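Local coordinates for protein probable glucarate dehydratase (Mycobacterium smegmatis str. MC2 155, PDB 3VDG) that probably dehydrates glucarate, or a related acid sugar, as a metal-dependent lyase of the enolase superfamily, at residues L268-P273 against A290-V295; D276-V281 against N308-V313. All coordinates share one frame; numbering follows the deposited sequence.

Contact 1: residues L268-P273 against A290-V295; sequences LEDPTP and ATNMCV. With NA (sodium ion), chain C; FMT (formic acid), chain B.
The Asp270 carboxylate meets Met293 across one face, Ala290 O over the other (4.1 Å from Asp270 CG) and two donors at its oxygens. Met293 CB rests 3.6 Å from Asp270 OD1, and Met293 SD closes the first face 3.8 Å from Asp270 CG. Asp270 CG stands anti to its carbonyl carbon (chi1 -67°), which carries the carboxylate across to the 290-295 chain. There the syn lone pair of Asp270 OD1 accepts a hydrogen bond from Thr291 OG1 at 2.6 Å, and that of Asp270 OD2 one from Asn292 N at 2.9 Å. Water 1 also donates to OD2. Thr291 OG1 accepts from the backbone N of Met293 and Cys294, an ST turn and ST motif that curl the chain just past the strand.

The Glu269 carboxylate and Asn292 amide stand 85° apart and share the sodium ion: Glu269 OE2 and Asn292 OD1 each bind it at 2.2 Å. Asp244 and two waters complete five ligands, while Glu269 OE1 is salt-bridged to Lys214. Asn292 ND2 makes a weak bond to the formic acid, which water 2 links to the sodium ion. The parallel strands are joined by Ala290 N to Leu268 O (3.0 Å) and Asp270 N to Ala290 O (2.9 Å).

Asp270 thus acts from the second shell, fixing the backbone of Asn292 and, through water 1, reaching the metal. Sodium probably occupies the magnesium site of the enolase superfamily.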
ATOM      1  N   LEU A 268       9.028 -14.638 -19.431  1.00 21.42           N
ATOM      2  CA  LEU A 268       8.569 -16.029 -19.491  1.00 20.67           C
ATOM      3  C   LEU A 268       7.790 -16.340 -18.214  1.00 18.16           C
ATOM      4  O   LEU A 268       8.350 -16.219 -17.127  1.00 20.09           O
ATOM      5  CB  LEU A 268       9.797 -16.951 -19.581  1.00 16.59           C
ATOM      6  CG  LEU A 268       9.550 -18.456 -19.581  1.00 18.20           C
ATOM      7  CD1 LEU A 268       8.778 -18.824 -20.842  1.00 20.77           C
ATOM      8  CD2 LEU A 268      10.893 -19.186 -19.551  1.00 24.74           C
ATOM      9  N   GLU A 269       6.504 -16.698 -18.316  1.00 19.69           N
ATOM     10  CA  GLU A 269       5.685 -16.835 -17.103  1.00 20.36           C
ATOM     11  C   GLU A 269       5.636 -18.283 -16.666  1.00 19.10           C
ATOM     12  O   GLU A 269       5.370 -19.153 -17.490  1.00 23.16           O
ATOM     13  CB  GLU A 269       4.210 -16.422 -17.311  1.00 20.26           C
ATOM     14  CG  GLU A 269       3.941 -15.225 -18.192  1.00 41.30           C
ATOM     15  CD  GLU A 269       2.448 -14.928 -18.301  1.00 33.50           C
ATOM     16  OE1 GLU A 269       2.037 -14.279 -19.292  1.00 63.46           O
ATOM     17  OE2 GLU A 269       1.679 -15.362 -17.402  1.00 28.88           O
ATOM     18  N   ASP A 270       5.837 -18.523 -15.372  1.00 17.64           N
ATOM     19  CA  ASP A 270       5.644 -19.856 -14.779  1.00 19.18           C
ATOM     20  C   ASP A 270       6.096 -20.992 -15.680  1.00 21.64           C
ATOM     21  O   ASP A 270       5.295 -21.865 -16.045  1.00 21.56           O
ATOM     22  CB  ASP A 270       4.165 -20.058 -14.391  1.00 20.37           C
ATOM     23  CG  ASP A 270       3.750 -19.137 -13.265  1.00 24.21           C
ATOM     24  OD1 ASP A 270       4.472 -19.142 -12.246  1.00 25.64           O
ATOM     25  OD2 ASP A 270       2.749 -18.388 -13.416  1.00 21.67           O
ATOM     26  N   PRO A 271       7.384 -20.999 -16.049  1.00 21.01           N
ATOM     27  CA  PRO A 271       7.850 -22.149 -16.824  1.00 21.45           C
ATOM     28  C   PRO A 271       7.786 -23.480 -16.052  1.00 19.25           C
ATOM     29  O   PRO A 271       7.546 -24.518 -16.650  1.00 21.08           O
ATOM     30  CB  PRO A 271       9.318 -21.789 -17.144  1.00 20.61           C
ATOM     31  CG  PRO A 271       9.706 -20.761 -16.110  1.00 21.01           C
ATOM     32  CD  PRO A 271       8.436 -19.984 -15.847  1.00 20.00           C
ATOM     33  N   THR A 272       7.971 -23.451 -14.735  1.00 18.59           N
ATOM     34  CA  THR A 272       8.170 -24.672 -13.963  1.00 17.77           C
ATOM     35  C   THR A 272       7.516 -24.503 -12.585  1.00 24.08           C
ATOM     36  O   THR A 272       7.343 -23.378 -12.122  1.00 24.27           O
ATOM     37  CB  THR A 272       9.689 -24.970 -13.840  1.00 22.80           C
ATOM     38  OG1 THR A 272       9.894 -26.308 -13.371  1.00 22.72           O
ATOM     39  CG2 THR A 272      10.378 -23.978 -12.879  1.00 20.64           C
ATOM     40  N   PRO A 273       7.118 -25.610 -11.933  1.00 25.64           N
ATOM     41  CA  PRO A 273       6.364 -25.423 -10.680  1.00 23.04           C
ATOM     42  C   PRO A 273       7.215 -25.121  -9.435  1.00 28.13           C
ATOM     43  O   PRO A 273       8.313 -25.670  -9.274  1.00 26.38           O
ATOM     44  CB  PRO A 273       5.623 -26.769 -10.496  1.00 28.43           C
ATOM     45  CG  PRO A 273       6.342 -27.755 -11.352  1.00 27.04           C
ATOM     46  CD  PRO A 273       7.116 -27.012 -12.408  1.00 22.62           C
ATOM     47  N   ALA A 290       8.139 -14.330 -14.826  1.00 19.09           N
ATOM     48  CA  ALA A 290       6.932 -13.775 -14.227  1.00 18.94           C
ATOM     49  C   ALA A 290       6.114 -14.903 -13.625  1.00 21.44           C
ATOM     50  O   ALA A 290       6.284 -16.062 -13.997  1.00 21.45           O
ATOM     51  CB  ALA A 290       6.113 -13.067 -15.292  1.00 15.71           C
ATOM     52  N   THR A 291       5.211 -14.577 -12.702  1.00 23.28           N
ATOM     53  CA  THR A 291       4.351 -15.603 -12.150  1.00 20.14           C
ATOM     54  C   THR A 291       2.950 -15.099 -11.800  1.00 29.75           C
ATOM     55  O   THR A 291       2.772 -13.940 -11.420  1.00 22.06           O
ATOM     56  CB  THR A 291       4.949 -16.194 -10.876  1.00 24.76           C
ATOM     57  OG1 THR A 291       4.149 -17.319 -10.474  1.00 22.86           O
ATOM     58  CG2 THR A 291       4.920 -15.154  -9.763  1.00 24.54           C
ATOM     59  N   ASN A 292       1.965 -15.985 -11.945  1.00 21.49           N
ATOM     60  CA  ASN A 292       0.706 -15.888 -11.209  1.00 24.25           C
ATOM     61  C   ASN A 292       0.351 -17.247 -10.644  1.00 32.46           C
ATOM     62  O   ASN A 292      -0.824 -17.611 -10.581  1.00 26.69           O
ATOM     63  CB  ASN A 292      -0.438 -15.432 -12.101  1.00 18.65           C
ATOM     64  CG  ASN A 292      -0.544 -16.255 -13.372  1.00 31.33           C
ATOM     65  OD1 ASN A 292      -0.224 -15.770 -14.453  1.00 36.27           O
ATOM     66  ND2 ASN A 292      -0.993 -17.500 -13.251  1.00 28.40           N
ATOM     67  N   MET A 293       1.358 -18.018 -10.269  1.00 19.95           N
ATOM     68  CA  MET A 293       1.098 -19.326  -9.711  1.00 18.04           C
ATOM     69  C   MET A 293       1.852 -19.524  -8.420  1.00 27.35           C
ATOM     70  O   MET A 293       1.301 -20.040  -7.472  1.00 26.80           O
ATOM     71  CB  MET A 293       1.437 -20.445 -10.708  1.00 19.89           C
ATOM     72  CG  MET A 293       0.488 -20.514 -11.887  1.00 23.34           C
ATOM     73  SD  MET A 293       0.992 -21.782 -13.086  1.00 27.27           S
ATOM     74  CE  MET A 293       0.423 -23.242 -12.218  1.00 24.63           C
ATOM     75  N   CYS A 294       3.110 -19.107  -8.356  1.00 20.78           N
ATOM     76  CA  CYS A 294       3.844 -19.325  -7.105  1.00 18.60           C
ATOM     77  C   CYS A 294       3.861 -18.094  -6.203  1.00 31.38           C
ATOM     78  O   CYS A 294       4.338 -18.165  -5.074  1.00 25.09           O
ATOM     79  CB  CYS A 294       5.258 -19.884  -7.357  1.00 35.16           C
ATOM     80  SG  CYS A 294       6.307 -18.815  -8.350  1.00 41.94           S
ATOM     81  N   VAL A 295       3.335 -16.973  -6.699  1.00 26.62           N
ATOM     82  CA  VAL A 295       3.076 -15.795  -5.859  1.00 22.86           C
ATOM     83  C   VAL A 295       1.645 -15.282  -6.137  1.00 22.08           C
ATOM     84  O   VAL A 295       1.421 -14.529  -7.097  1.00 21.45           O
ATOM     85  CB  VAL A 295       4.084 -14.648  -6.128  1.00 23.13           C
ATOM     86  CG1 VAL A 295       3.806 -13.472  -5.191  1.00 25.50           C
ATOM     87  CG2 VAL A 295       5.514 -15.122  -5.915  1.00 24.27           C
TER
HETATM   88 NA    NA C 502       0.159 -16.640 -16.433  1.00 43.00          NA
HETATM   89  C   FMT B 501      -3.845 -19.147 -15.955  1.00 46.96           C
HETATM   90  O1  FMT B 501      -2.662 -18.822 -15.970  1.00 40.43           O
HETATM   91  O2  FMT B 501      -4.678 -18.625 -15.047  1.00 32.81           O
HETATM   92  O   HOH W   1       0.792 -18.682 -15.419  1.00 25.35           O
HETATM   93  O   HOH W   2      -2.064 -16.629 -16.995  1.00 32.47           O

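Contact 2: residues D276-V281 against N308-V313; sequences DGMAEV and NSVQVV
Met278 and Ala279, on helix 275-284, pack against Ser309 and Val310 in the link that leads from helix 301-307 to strand 312-315. The apolar part runs through Met278. Its side chain is bent at both chi2 (-77°) and chi3 (-73°), and this double bend swings the methyl round to Val310, where Met278 CE meets Val310 CG1 at 3.6 Å. The two side chains lie at a slant to each other, touching through these methyl groups. Leu289 and Pro271 also border Met278, tying the pair into the packing between helix and barrel.

Close backbone packing forms the second kind of contact. Ala279 CA approaches Ser309 CA to 3.8 Å, and the small side chains permit this: Ala279 CB lies 3.8 Å from Ser309 OG. That hydroxyl is bonded to the backbone O of Leu275, one turn back on the same helix, so the link is fastened beside the Met278-Ala279 packing.

Polar groups meet mainly through solvent. Water 3 donates to Ala279 O and Asn308 O, at 2.8 Å from each, and bridges the two backbones. Ser309 O has no polar partner in the model and is buried against Met278 CB at 3.5 Å, a carbonyl covered by hydrocarbon. Farther out, Asp276 forms a salt bridge with Lys307.

Asn308, with its positive phi of 57°, ends helix 301-307 in a Schellman motif, turning the chain into the link whose Ser309 and Val310 touch helix 275-284. That helix, which connects strands 267-269 and 289-291 by a beta-alpha-beta crossover, here packs on the link leading into the adjacent parallel strand 312-315, consistent with the beta/alpha barrel of the enolase superfamily.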
ATOM      1  N   ASP A 276      11.326 -22.903  -5.620  1.00 21.65           N
ATOM      2  CA  ASP A 276      12.710 -23.384  -5.805  1.00 27.12           C
ATOM      3  C   ASP A 276      13.082 -23.623  -7.267  1.00 24.29           C
ATOM      4  O   ASP A 276      14.114 -23.129  -7.748  1.00 26.33           O
ATOM      5  CB  ASP A 276      12.973 -24.643  -4.978  1.00 31.87           C
ATOM      6  CG  ASP A 276      13.033 -24.350  -3.488  1.00 52.22           C
ATOM      7  OD1 ASP A 276      13.433 -23.229  -3.109  1.00 41.35           O
ATOM      8  OD2 ASP A 276      12.686 -25.241  -2.690  1.00 46.92           O
ATOM      9  N   GLY A 277      12.246 -24.383  -7.974  1.00 26.51           N
ATOM     10  CA  GLY A 277      12.438 -24.593  -9.410  1.00 21.12           C
ATOM     11  C   GLY A 277      12.479 -23.275 -10.193  1.00 22.94           C
ATOM     12  O   GLY A 277      13.345 -23.066 -11.060  1.00 22.15           O
ATOM     13  N   MET A 278      11.568 -22.362  -9.886  1.00 21.14           N
ATOM     14  CA  MET A 278      11.584 -21.055 -10.576  1.00 20.02           C
ATOM     15  C   MET A 278      12.911 -20.322 -10.341  1.00 18.83           C
ATOM     16  O   MET A 278      13.457 -19.702 -11.254  1.00 21.65           O
ATOM     17  CB  MET A 278      10.403 -20.177 -10.128  1.00 19.97           C
ATOM     18  CG  MET A 278       9.046 -20.680 -10.618  1.00 21.76           C
ATOM     19  SD  MET A 278       8.725 -20.302 -12.351  1.00 22.06           S
ATOM     20  CE  MET A 278       8.426 -18.528 -12.225  1.00 23.59           C
ATOM     21  N   ALA A 279      13.398 -20.359  -9.107  1.00 20.72           N
ATOM     22  CA  ALA A 279      14.661 -19.698  -8.769  1.00 22.60           C
ATOM     23  C   ALA A 279      15.804 -20.318  -9.574  1.00 21.83           C
ATOM     24  O   ALA A 279      16.657 -19.603 -10.089  1.00 25.62           O
ATOM     25  CB  ALA A 279      14.935 -19.802  -7.272  1.00 21.53           C
ATOM     26  N   GLU A 280      15.795 -21.649  -9.688  1.00 29.13           N
ATOM     27  CA  GLU A 280      16.777 -22.374 -10.511  1.00 23.52           C
ATOM     28  C   GLU A 280      16.727 -21.888 -11.950  1.00 29.88           C
ATOM     29  O   GLU A 280      17.759 -21.614 -12.545  1.00 29.07           O
ATOM     30  CB  GLU A 280      16.503 -23.883 -10.476  1.00 31.97           C
ATOM     31  CG  GLU A 280      17.653 -24.749 -10.956  1.00 74.35           C
ATOM     32  CD  GLU A 280      18.825 -24.726  -9.991  1.00148.04           C
ATOM     33  OE1 GLU A 280      19.957 -25.053 -10.406  1.00 93.08           O
ATOM     34  OE2 GLU A 280      18.613 -24.369  -8.812  1.00 96.08           O
ATOM     35  N   VAL A 281      15.531 -21.782 -12.522  1.00 21.58           N
ATOM     36  CA  VAL A 281      15.428 -21.348 -13.900  1.00 21.94           C
ATOM     37  C   VAL A 281      15.889 -19.892 -14.037  1.00 26.83           C
ATOM     38  O   VAL A 281      16.606 -19.555 -14.983  1.00 27.06           O
ATOM     39  CB  VAL A 281      13.998 -21.507 -14.464  1.00 22.14           C
ATOM     40  CG1 VAL A 281      13.906 -20.966 -15.880  1.00 20.54           C
ATOM     41  CG2 VAL A 281      13.563 -22.977 -14.433  1.00 21.34           C
ATOM     42  N   ASN A 308      14.788 -15.247  -4.839  1.00 25.93           N
ATOM     43  CA  ASN A 308      14.924 -14.711  -6.200  1.00 24.61           C
ATOM     44  C   ASN A 308      14.214 -15.591  -7.220  1.00 23.16           C
ATOM     45  O   ASN A 308      14.725 -15.847  -8.312  1.00 24.85           O
ATOM     46  CB  ASN A 308      16.404 -14.551  -6.571  1.00 31.50           C
ATOM     47  CG  ASN A 308      17.091 -13.472  -5.748  1.00 52.68           C
ATOM     48  OD1 ASN A 308      16.775 -12.292  -5.880  1.00 49.19           O
ATOM     49  ND2 ASN A 308      18.025 -13.872  -4.891  1.00 50.73           N
ATOM     50  N   SER A 309      13.023 -16.056  -6.863  1.00 22.79           N
ATOM     51  CA  SER A 309      12.284 -16.957  -7.740  1.00 23.36           C
ATOM     52  C   SER A 309      11.693 -16.269  -8.948  1.00 27.94           C
ATOM     53  O   SER A 309      11.545 -16.884 -10.000  1.00 28.28           O
ATOM     54  CB  SER A 309      11.159 -17.638  -6.971  1.00 21.71           C
ATOM     55  OG  SER A 309      11.689 -18.338  -5.873  1.00 26.50           O
ATOM     56  N   VAL A 310      11.305 -15.009  -8.798  1.00 24.30           N
ATOM     57  CA  VAL A 310      10.673 -14.297  -9.918  1.00 21.90           C
ATOM     58  C   VAL A 310      11.109 -12.847  -9.963  1.00 21.08           C
ATOM     59  O   VAL A 310      11.511 -12.265  -8.939  1.00 22.38           O
ATOM     60  CB  VAL A 310       9.127 -14.317  -9.860  1.00 26.56           C
ATOM     61  CG1 VAL A 310       8.592 -15.732 -10.028  1.00 33.21           C
ATOM     62  CG2 VAL A 310       8.619 -13.666  -8.577  1.00 25.68           C
ATOM     63  N   GLN A 311      11.012 -12.274 -11.155  1.00 20.54           N
ATOM     64  CA  GLN A 311      11.403 -10.901 -11.386  1.00 21.08           C
ATOM     65  C   GLN A 311      10.185 -10.030 -11.691  1.00 21.40           C
ATOM     66  O   GLN A 311      10.273  -8.804 -11.616  1.00 23.96           O
ATOM     67  CB  GLN A 311      12.421 -10.839 -12.532  1.00 21.42           C
ATOM     68  CG  GLN A 311      13.778 -11.439 -12.154  1.00 30.07           C
ATOM     69  CD  GLN A 311      13.746 -12.956 -12.098  1.00 40.94           C
ATOM     70  OE1 GLN A 311      13.443 -13.617 -13.100  1.00 26.67           O
ATOM     71  NE2 GLN A 311      14.056 -13.522 -10.921  1.00 29.99           N
ATOM     72  N   VAL A 312       9.062 -10.665 -12.039  1.00 18.48           N
ATOM     73  CA  VAL A 312       7.807  -9.957 -12.374  1.00 17.04           C
ATOM     74  C   VAL A 312       6.628 -10.662 -11.686  1.00 25.37           C
ATOM     75  O   VAL A 312       6.526 -11.886 -11.738  1.00 21.75           O
ATOM     76  CB  VAL A 312       7.553  -9.944 -13.900  1.00 18.58           C
ATOM     77  CG1 VAL A 312       6.207  -9.313 -14.212  1.00 16.76           C
ATOM     78  CG2 VAL A 312       8.672  -9.224 -14.671  1.00 20.30           C
ATOM     79  N   VAL A 313       5.754  -9.911 -11.017  1.00 19.40           N
ATOM     80  CA  VAL A 313       4.564 -10.518 -10.389  1.00 16.92           C
ATOM     81  C   VAL A 313       3.332 -10.070 -11.182  1.00 19.46           C
ATOM     82  O   VAL A 313       3.211  -8.901 -11.555  1.00 19.89           O
ATOM     83  CB  VAL A 313       4.410 -10.099  -8.908  1.00 21.68           C
ATOM     84  CG1 VAL A 313       3.124 -10.688  -8.313  1.00 20.56           C
ATOM     85  CG2 VAL A 313       5.610 -10.584  -8.098  1.00 21.31           C
TER
HETATM   86  O   HOH W   3      17.100 -17.020  -9.075  1.00 24.84           O

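Overall arrangement
Both contacts belong to the same sector of the beta/alpha barrel, with centres 8 Å apart. Contact 1 pairs strands 267-269 and 289-291; contact 2 packs the helix that connects those strands against the approach to strand 312-315, the next in the sheet. The sheet itself joins them: Thr291 N lies 3.1 Å from Val312 O, a probable hydrogen bond. Met278 makes the second join, its SD sitting 3.5 Å from Pro271 CD and 3.4 Å from Thr272 O. Contact 1 supplies two ligands of the sodium ion, whereas contact 2 lies farther out, its centre about 21 Å from the chain centre against about 14 Å; the Met278 side chain is still about 9 Å from the ion.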